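PDB 4GB7: 6-aminohexanoate-dimer hydrolase from Bacillus anthracis, which probably hydrolyses the amide bond of 6-aminohexanoate dimers, as a serine hydrolase of the beta-lactamase family. Local coordinates for residues F145-E156 and L269-W278. Sequence-based numbering, arbitrary orientation.
Sequences FTGAIIQSLAEE and LAENVSERIW
R276 reaches from helix 269-278 across the flank of I149 to E156, just past the end of helix 143-155. Its side chain leaves toward that helix; with chi2 and chi3 near 180° it runs out straight to NE. R276 CD rests on I149 CG2 at 3.9 Å, and NE passes the same methyl while donating back to N272 OD1, in that carbonyl's plane and on a lone pair. N272 is held in turn through ND2 by T265. I149 CG2 and L153 CG lie over one face of the guanidinium. Beyond S152 CB, R276 NH1 donates to the syn side of E156 OE2 over 2.9 Å, the N-H...O angle 164°, within a salt bridge whose flat groups are nearly coplanar. Deeper in, where segments 145-155 and 269-278 cross at 73°, I149 is a knob among L269, N272, V273 and R276. At the far end I277 CD1 meets the edge of F145, whose CE1 touches W278 CZ3 in the indole plane. Helix 143-155 starts at K143 of what is probably the beta-lactamase fold's Ser-x-x-Lys motif (S140, K143). Two hydrogen bonds, at NE and NH1, fix the guanidinium's rotation, so one arginine joins a greasy helix-helix core to an ion pair at the exposed E156.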
ATOM      1  N   PHE A 145       6.175   0.111   3.069  1.00 15.69           N
ATOM      2  CA  PHE A 145       7.546   0.611   2.841  1.00 14.52           C
ATOM      3  C   PHE A 145       7.976   1.508   3.955  1.00 16.91           C
ATOM      4  O   PHE A 145       9.104   1.367   4.426  1.00 19.50           O
ATOM      5  CB  PHE A 145       7.629   1.267   1.466  1.00 17.20           C
ATOM      6  CG  PHE A 145       7.488   0.259   0.349  1.00 18.34           C
ATOM      7  CD1 PHE A 145       8.573  -0.420  -0.109  1.00 20.90           C
ATOM      8  CD2 PHE A 145       6.261  -0.007  -0.185  1.00 16.61           C
ATOM      9  CE1 PHE A 145       8.444  -1.390  -1.079  1.00 20.39           C
ATOM     10  CE2 PHE A 145       6.106  -0.945  -1.155  1.00 18.60           C
ATOM     11  CZ  PHE A 145       7.196  -1.640  -1.610  1.00 16.46           C
ATOM     12  N   THR A 146       7.113   2.449   4.355  1.00 16.30           N
ATOM     13  CA  THR A 146       7.371   3.247   5.548  1.00 17.94           C
ATOM     14  C   THR A 146       7.521   2.372   6.774  1.00 15.39           C
ATOM     15  O   THR A 146       8.479   2.546   7.560  1.00 17.35           O
ATOM     16  CB  THR A 146       6.291   4.324   5.739  1.00 17.41           C
ATOM     17  OG1 THR A 146       6.456   5.302   4.705  1.00 21.45           O
ATOM     18  CG2 THR A 146       6.382   5.023   7.109  1.00 19.90           C
ATOM     19  N   GLY A 147       6.639   1.418   6.953  1.00 18.41           N
ATOM     20  CA  GLY A 147       6.722   0.484   8.094  1.00 18.83           C
ATOM     21  C   GLY A 147       8.048  -0.287   8.139  1.00 17.72           C
ATOM     22  O   GLY A 147       8.687  -0.420   9.182  1.00 17.68           O
ATOM     23  N   ALA A 148       8.465  -0.790   6.992  1.00 17.15           N
ATOM     24  CA  ALA A 148       9.701  -1.567   6.888  1.00 18.39           C
ATOM     25  C   ALA A 148      10.914  -0.753   7.287  1.00 17.14           C
ATOM     26  O   ALA A 148      11.795  -1.278   7.984  1.00 19.28           O
ATOM     27  CB  ALA A 148       9.866  -2.088   5.475  1.00 17.34           C
ATOM     28  N   ILE A 149      10.964   0.509   6.837  1.00 16.82           N
ATOM     29  CA  ILE A 149      12.095   1.405   7.132  1.00 16.47           C
ATOM     30  C   ILE A 149      12.068   1.794   8.597  1.00 16.89           C
ATOM     31  O   ILE A 149      13.148   1.851   9.240  1.00 19.39           O
ATOM     32  CB  ILE A 149      12.168   2.654   6.194  1.00 18.49           C
ATOM     33  CG1 ILE A 149      12.367   2.156   4.737  1.00 20.98           C
ATOM     34  CG2 ILE A 149      13.287   3.624   6.623  1.00 18.26           C
ATOM     35  CD1 ILE A 149      12.059   3.179   3.659  1.00 25.00           C
ATOM     36  N   ILE A 150      10.881   2.064   9.144  1.00 17.84           N
ATOM     37  CA  ILE A 150      10.797   2.312  10.587  1.00 16.97           C
ATOM     38  C   ILE A 150      11.366   1.157  11.421  1.00 18.05           C
ATOM     39  O   ILE A 150      12.185   1.359  12.368  1.00 19.22           O
ATOM     40  CB  ILE A 150       9.359   2.605  11.043  1.00 17.96           C
ATOM     41  CG1 ILE A 150       8.948   4.026  10.578  1.00 16.97           C
ATOM     42  CG2 ILE A 150       9.234   2.485  12.575  1.00 17.74           C
ATOM     43  CD1 ILE A 150       9.634   5.229  11.235  1.00 18.93           C
ATOM     44  N   GLN A 151      11.000  -0.053  11.041  1.00 19.07           N
ATOM     45  CA  GLN A 151      11.487  -1.261  11.746  1.00 18.45           C
ATOM     46  C   GLN A 151      13.007  -1.374  11.633  1.00 18.40           C
ATOM     47  O   GLN A 151      13.693  -1.695  12.626  1.00 20.57           O
ATOM     48  CB  GLN A 151      10.827  -2.526  11.223  1.00 19.60           C
ATOM     49  CG  GLN A 151      10.975  -3.738  12.145  1.00 20.88           C
ATOM     50  CD  GLN A 151      10.282  -3.503  13.478  1.00 24.92           C
ATOM     51  OE1 GLN A 151       9.137  -3.027  13.527  1.00 24.09           O
ATOM     52  NE2 GLN A 151      10.979  -3.781  14.563  1.00 23.05           N
ATOM     53  N   SER A 152      13.535  -1.090  10.435  1.00 19.36           N
ATOM     54  CA  SER A 152      14.998  -1.125  10.195  1.00 17.56           C
ATOM     55  C   SER A 152      15.684  -0.101  11.096  1.00 20.34           C
ATOM     56  O   SER A 152      16.666  -0.420  11.741  1.00 22.15           O
ATOM     57  CB  SER A 152      15.350  -0.847   8.737  1.00 21.48           C
ATOM     58  OG  SER A 152      14.675  -1.768   7.903  1.00 22.55           O
ATOM     59  N   LEU A 153      15.185   1.133  11.113  1.00 18.22           N
ATOM     60  CA  LEU A 153      15.805   2.167  11.939  1.00 18.91           C
ATOM     61  C   LEU A 153      15.767   1.857  13.416  1.00 18.99           C
ATOM     62  O   LEU A 153      16.739   2.169  14.179  1.00 19.34           O
ATOM     63  CB  LEU A 153      15.159   3.526  11.648  1.00 20.69           C
ATOM     64  CG  LEU A 153      15.427   4.174  10.293  1.00 21.08           C
ATOM     65  CD1 LEU A 153      14.424   5.285  10.066  1.00 25.72           C
ATOM     66  CD2 LEU A 153      16.831   4.720  10.204  1.00 23.61           C
ATOM     67  N   ALA A 154      14.663   1.236  13.840  1.00 19.36           N
ATOM     68  CA  ALA A 154      14.491   0.877  15.264  1.00 22.32           C
ATOM     69  C   ALA A 154      15.525  -0.194  15.659  1.00 21.73           C
ATOM     70  O   ALA A 154      16.263  -0.072  16.682  1.00 23.76           O
ATOM     71  CB  ALA A 154      13.069   0.431  15.546  1.00 21.20           C
ATOM     72  N   GLU A 155      15.653  -1.193  14.805  1.00 22.65           N
ATOM     73  CA  GLU A 155      16.673  -2.238  14.996  1.00 20.96           C
ATOM     74  C   GLU A 155      18.159  -1.772  14.863  1.00 22.79           C
ATOM     75  O   GLU A 155      19.062  -2.422  15.393  1.00 28.50           O
ATOM     76  CB  GLU A 155      16.306  -3.465  14.159  1.00 25.11           C
ATOM     77  CG  GLU A 155      14.947  -4.015  14.656  1.00 23.23           C
ATOM     78  CD  GLU A 155      14.532  -5.375  14.121  1.00 26.99           C
ATOM     79  OE1 GLU A 155      15.371  -6.151  13.616  1.00 30.65           O
ATOM     80  OE2 GLU A 155      13.330  -5.676  14.220  1.00 26.61           O
ATOM     81  N   GLU A 156      18.388  -0.650  14.181  1.00 21.61           N
ATOM     82  CA  GLU A 156      19.714  -0.020  14.044  1.00 24.67           C
ATOM     83  C   GLU A 156      19.961   0.891  15.250  1.00 25.88           C
ATOM     84  O   GLU A 156      21.004   1.506  15.326  1.00 27.51           O
ATOM     85  CB  GLU A 156      19.811   0.819  12.750  1.00 27.20           C
ATOM     86  CG  GLU A 156      19.685   0.044  11.409  1.00 30.53           C
ATOM     87  CD  GLU A 156      19.447   0.949  10.172  1.00 33.77           C
ATOM     88  OE1 GLU A 156      19.640   2.176  10.302  1.00 39.60           O
ATOM     89  OE2 GLU A 156      19.066   0.439   9.051  1.00 35.85           O
ATOM     90  N   LEU A 269      12.071  10.376   1.584  1.00 18.96           N
ATOM     91  CA  LEU A 269      11.522   9.026   1.723  1.00 18.19           C
ATOM     92  C   LEU A 269      11.902   8.235   0.453  1.00 17.02           C
ATOM     93  O   LEU A 269      12.228   7.041   0.546  1.00 16.65           O
ATOM     94  CB  LEU A 269       9.996   9.055   1.892  1.00 19.69           C
ATOM     95  CG  LEU A 269       9.384   7.668   2.148  1.00 17.92           C
ATOM     96  CD1 LEU A 269       9.959   6.935   3.374  1.00 20.95           C
ATOM     97  CD2 LEU A 269       7.855   7.832   2.225  1.00 19.77           C
ATOM     98  N   ALA A 270      11.849   8.886  -0.714  1.00 18.21           N
ATOM     99  CA  ALA A 270      12.148   8.235  -1.971  1.00 17.52           C
ATOM    100  C   ALA A 270      13.579   7.712  -1.955  1.00 19.80           C
ATOM    101  O   ALA A 270      13.822   6.591  -2.370  1.00 21.72           O
ATOM    102  CB  ALA A 270      11.903   9.137  -3.177  1.00 20.11           C
ATOM    103  N   GLU A 271      14.510   8.499  -1.426  1.00 19.08           N
ATOM    104  CA  GLU A 271      15.920   8.081  -1.369  1.00 20.26           C
ATOM    105  C   GLU A 271      16.120   6.920  -0.413  1.00 20.62           C
ATOM    106  O   GLU A 271      16.880   5.976  -0.707  1.00 21.47           O
ATOM    107  CB  GLU A 271      16.789   9.255  -0.973  1.00 22.51           C
ATOM    108  CG  GLU A 271      16.946  10.254  -2.098  1.00 28.04           C
ATOM    109  CD  GLU A 271      17.387  11.669  -1.667  1.00 35.51           C
ATOM    110  OE1 GLU A 271      17.485  12.059  -0.439  1.00 34.96           O
ATOM    111  OE2 GLU A 271      17.646  12.433  -2.614  1.00 40.69           O
ATOM    112  N   ASN A 272      15.430   6.976   0.735  1.00 18.70           N
ATOM    113  CA  ASN A 272      15.436   5.876   1.681  1.00 20.91           C
ATOM    114  C   ASN A 272      14.905   4.597   1.058  1.00 18.20           C
ATOM    115  O   ASN A 272      15.500   3.527   1.203  1.00 17.82           O
ATOM    116  CB  ASN A 272      14.660   6.242   2.966  1.00 19.89           C
ATOM    117  CG  ASN A 272      15.516   6.967   3.976  1.00 20.96           C
ATOM    118  OD1 ASN A 272      16.319   6.308   4.635  1.00 23.12           O
ATOM    119  ND2 ASN A 272      15.359   8.306   4.113  1.00 20.38           N
ATOM    120  N   VAL A 273      13.765   4.668   0.381  1.00 18.43           N
ATOM    121  CA  VAL A 273      13.211   3.472  -0.190  1.00 19.95           C
ATOM    122  C   VAL A 273      14.129   2.922  -1.272  1.00 17.42           C
ATOM    123  O   VAL A 273      14.328   1.694  -1.376  1.00 18.04           O
ATOM    124  CB  VAL A 273      11.768   3.696  -0.740  1.00 18.10           C
ATOM    125  CG1 VAL A 273      11.299   2.473  -1.537  1.00 18.77           C
ATOM    126  CG2 VAL A 273      10.812   4.027   0.390  1.00 17.05           C
ATOM    127  N   SER A 274      14.711   3.805  -2.070  1.00 16.97           N
ATOM    128  CA  SER A 274      15.665   3.388  -3.113  1.00 18.34           C
ATOM    129  C   SER A 274      16.913   2.735  -2.544  1.00 17.76           C
ATOM    130  O   SER A 274      17.275   1.641  -2.928  1.00 20.29           O
ATOM    131  CB  SER A 274      16.106   4.579  -3.991  1.00 19.94           C
ATOM    132  OG  SER A 274      17.053   4.148  -4.970  1.00 21.35           O
ATOM    133  N   GLU A 275      17.546   3.391  -1.584  1.00 17.89           N
ATOM    134  CA  GLU A 275      18.797   2.877  -1.045  1.00 20.11           C
ATOM    135  C   GLU A 275      18.603   1.560  -0.274  1.00 19.46           C
ATOM    136  O   GLU A 275      19.384   0.612  -0.343  1.00 20.90           O
ATOM    137  CB  GLU A 275      19.428   3.947  -0.148  1.00 21.00           C
ATOM    138  CG  GLU A 275      19.949   5.127  -0.959  1.00 26.32           C
ATOM    139  CD  GLU A 275      20.555   6.235  -0.147  1.00 29.90           C
ATOM    140  OE1 GLU A 275      20.697   6.090   1.059  1.00 33.66           O
ATOM    141  OE2 GLU A 275      20.948   7.237  -0.746  1.00 43.20           O
ATOM    142  N   ARG A 276      17.514   1.492   0.475  1.00 20.68           N
ATOM    143  CA  ARG A 276      17.299   0.359   1.361  1.00 17.97           C
ATOM    144  C   ARG A 276      16.634  -0.840   0.701  1.00 18.10           C
ATOM    145  O   ARG A 276      16.805  -1.982   1.163  1.00 19.62           O
ATOM    146  CB  ARG A 276      16.494   0.815   2.560  1.00 20.27           C
ATOM    147  CG  ARG A 276      17.238   1.767   3.473  1.00 19.73           C
ATOM    148  CD  ARG A 276      16.302   2.485   4.424  1.00 23.13           C
ATOM    149  NE  ARG A 276      17.047   3.324   5.366  1.00 23.37           N
ATOM    150  CZ  ARG A 276      17.613   2.882   6.494  1.00 28.54           C
ATOM    151  NH1 ARG A 276      17.484   1.604   6.897  1.00 27.04           N
ATOM    152  NH2 ARG A 276      18.290   3.737   7.262  1.00 34.80           N
ATOM    153  N   ILE A 277      15.819  -0.607  -0.319  1.00 18.74           N
ATOM    154  CA  ILE A 277      14.978  -1.657  -0.858  1.00 17.84           C
ATOM    155  C   ILE A 277      15.054  -1.705  -2.386  1.00 16.72           C
ATOM    156  O   ILE A 277      15.383  -2.759  -2.951  1.00 17.46           O
ATOM    157  CB  ILE A 277      13.482  -1.532  -0.425  1.00 15.46           C
ATOM    158  CG1 ILE A 277      13.372  -1.584   1.093  1.00 18.57           C
ATOM    159  CG2 ILE A 277      12.598  -2.519  -1.219  1.00 20.17           C
ATOM    160  CD1 ILE A 277      11.997  -1.218   1.639  1.00 20.68           C
ATOM    161  N   TRP A 278      14.743  -0.598  -3.036  1.00 17.06           N
ATOM    162  CA  TRP A 278      14.449  -0.615  -4.503  1.00 16.46           C
ATOM    163  C   TRP A 278      15.682  -0.914  -5.351  1.00 18.40           C
ATOM    164  O   TRP A 278      15.575  -1.326  -6.491  1.00 18.46           O
ATOM    165  CB  TRP A 278      13.766   0.698  -4.998  1.00 14.36           C
ATOM    166  CG  TRP A 278      12.704   0.381  -6.005  1.00 13.46           C
ATOM    167  CD1 TRP A 278      12.809   0.346  -7.380  1.00 16.99           C
ATOM    168  CD2 TRP A 278      11.360  -0.047  -5.691  1.00 15.08           C
ATOM    169  NE1 TRP A 278      11.622  -0.057  -7.944  1.00 17.07           N
ATOM    170  CE2 TRP A 278      10.714  -0.349  -6.962  1.00 16.26           C
ATOM    171  CE3 TRP A 278      10.647  -0.220  -4.509  1.00 17.69           C
ATOM    172  CZ2 TRP A 278       9.389  -0.764  -7.018  1.00 20.05           C
ATOM    173  CZ3 TRP A 278       9.328  -0.662  -4.579  1.00 17.87           C
ATOM    174  CH2 TRP A 278       8.708  -0.897  -5.792  1.00 18.11           C
TER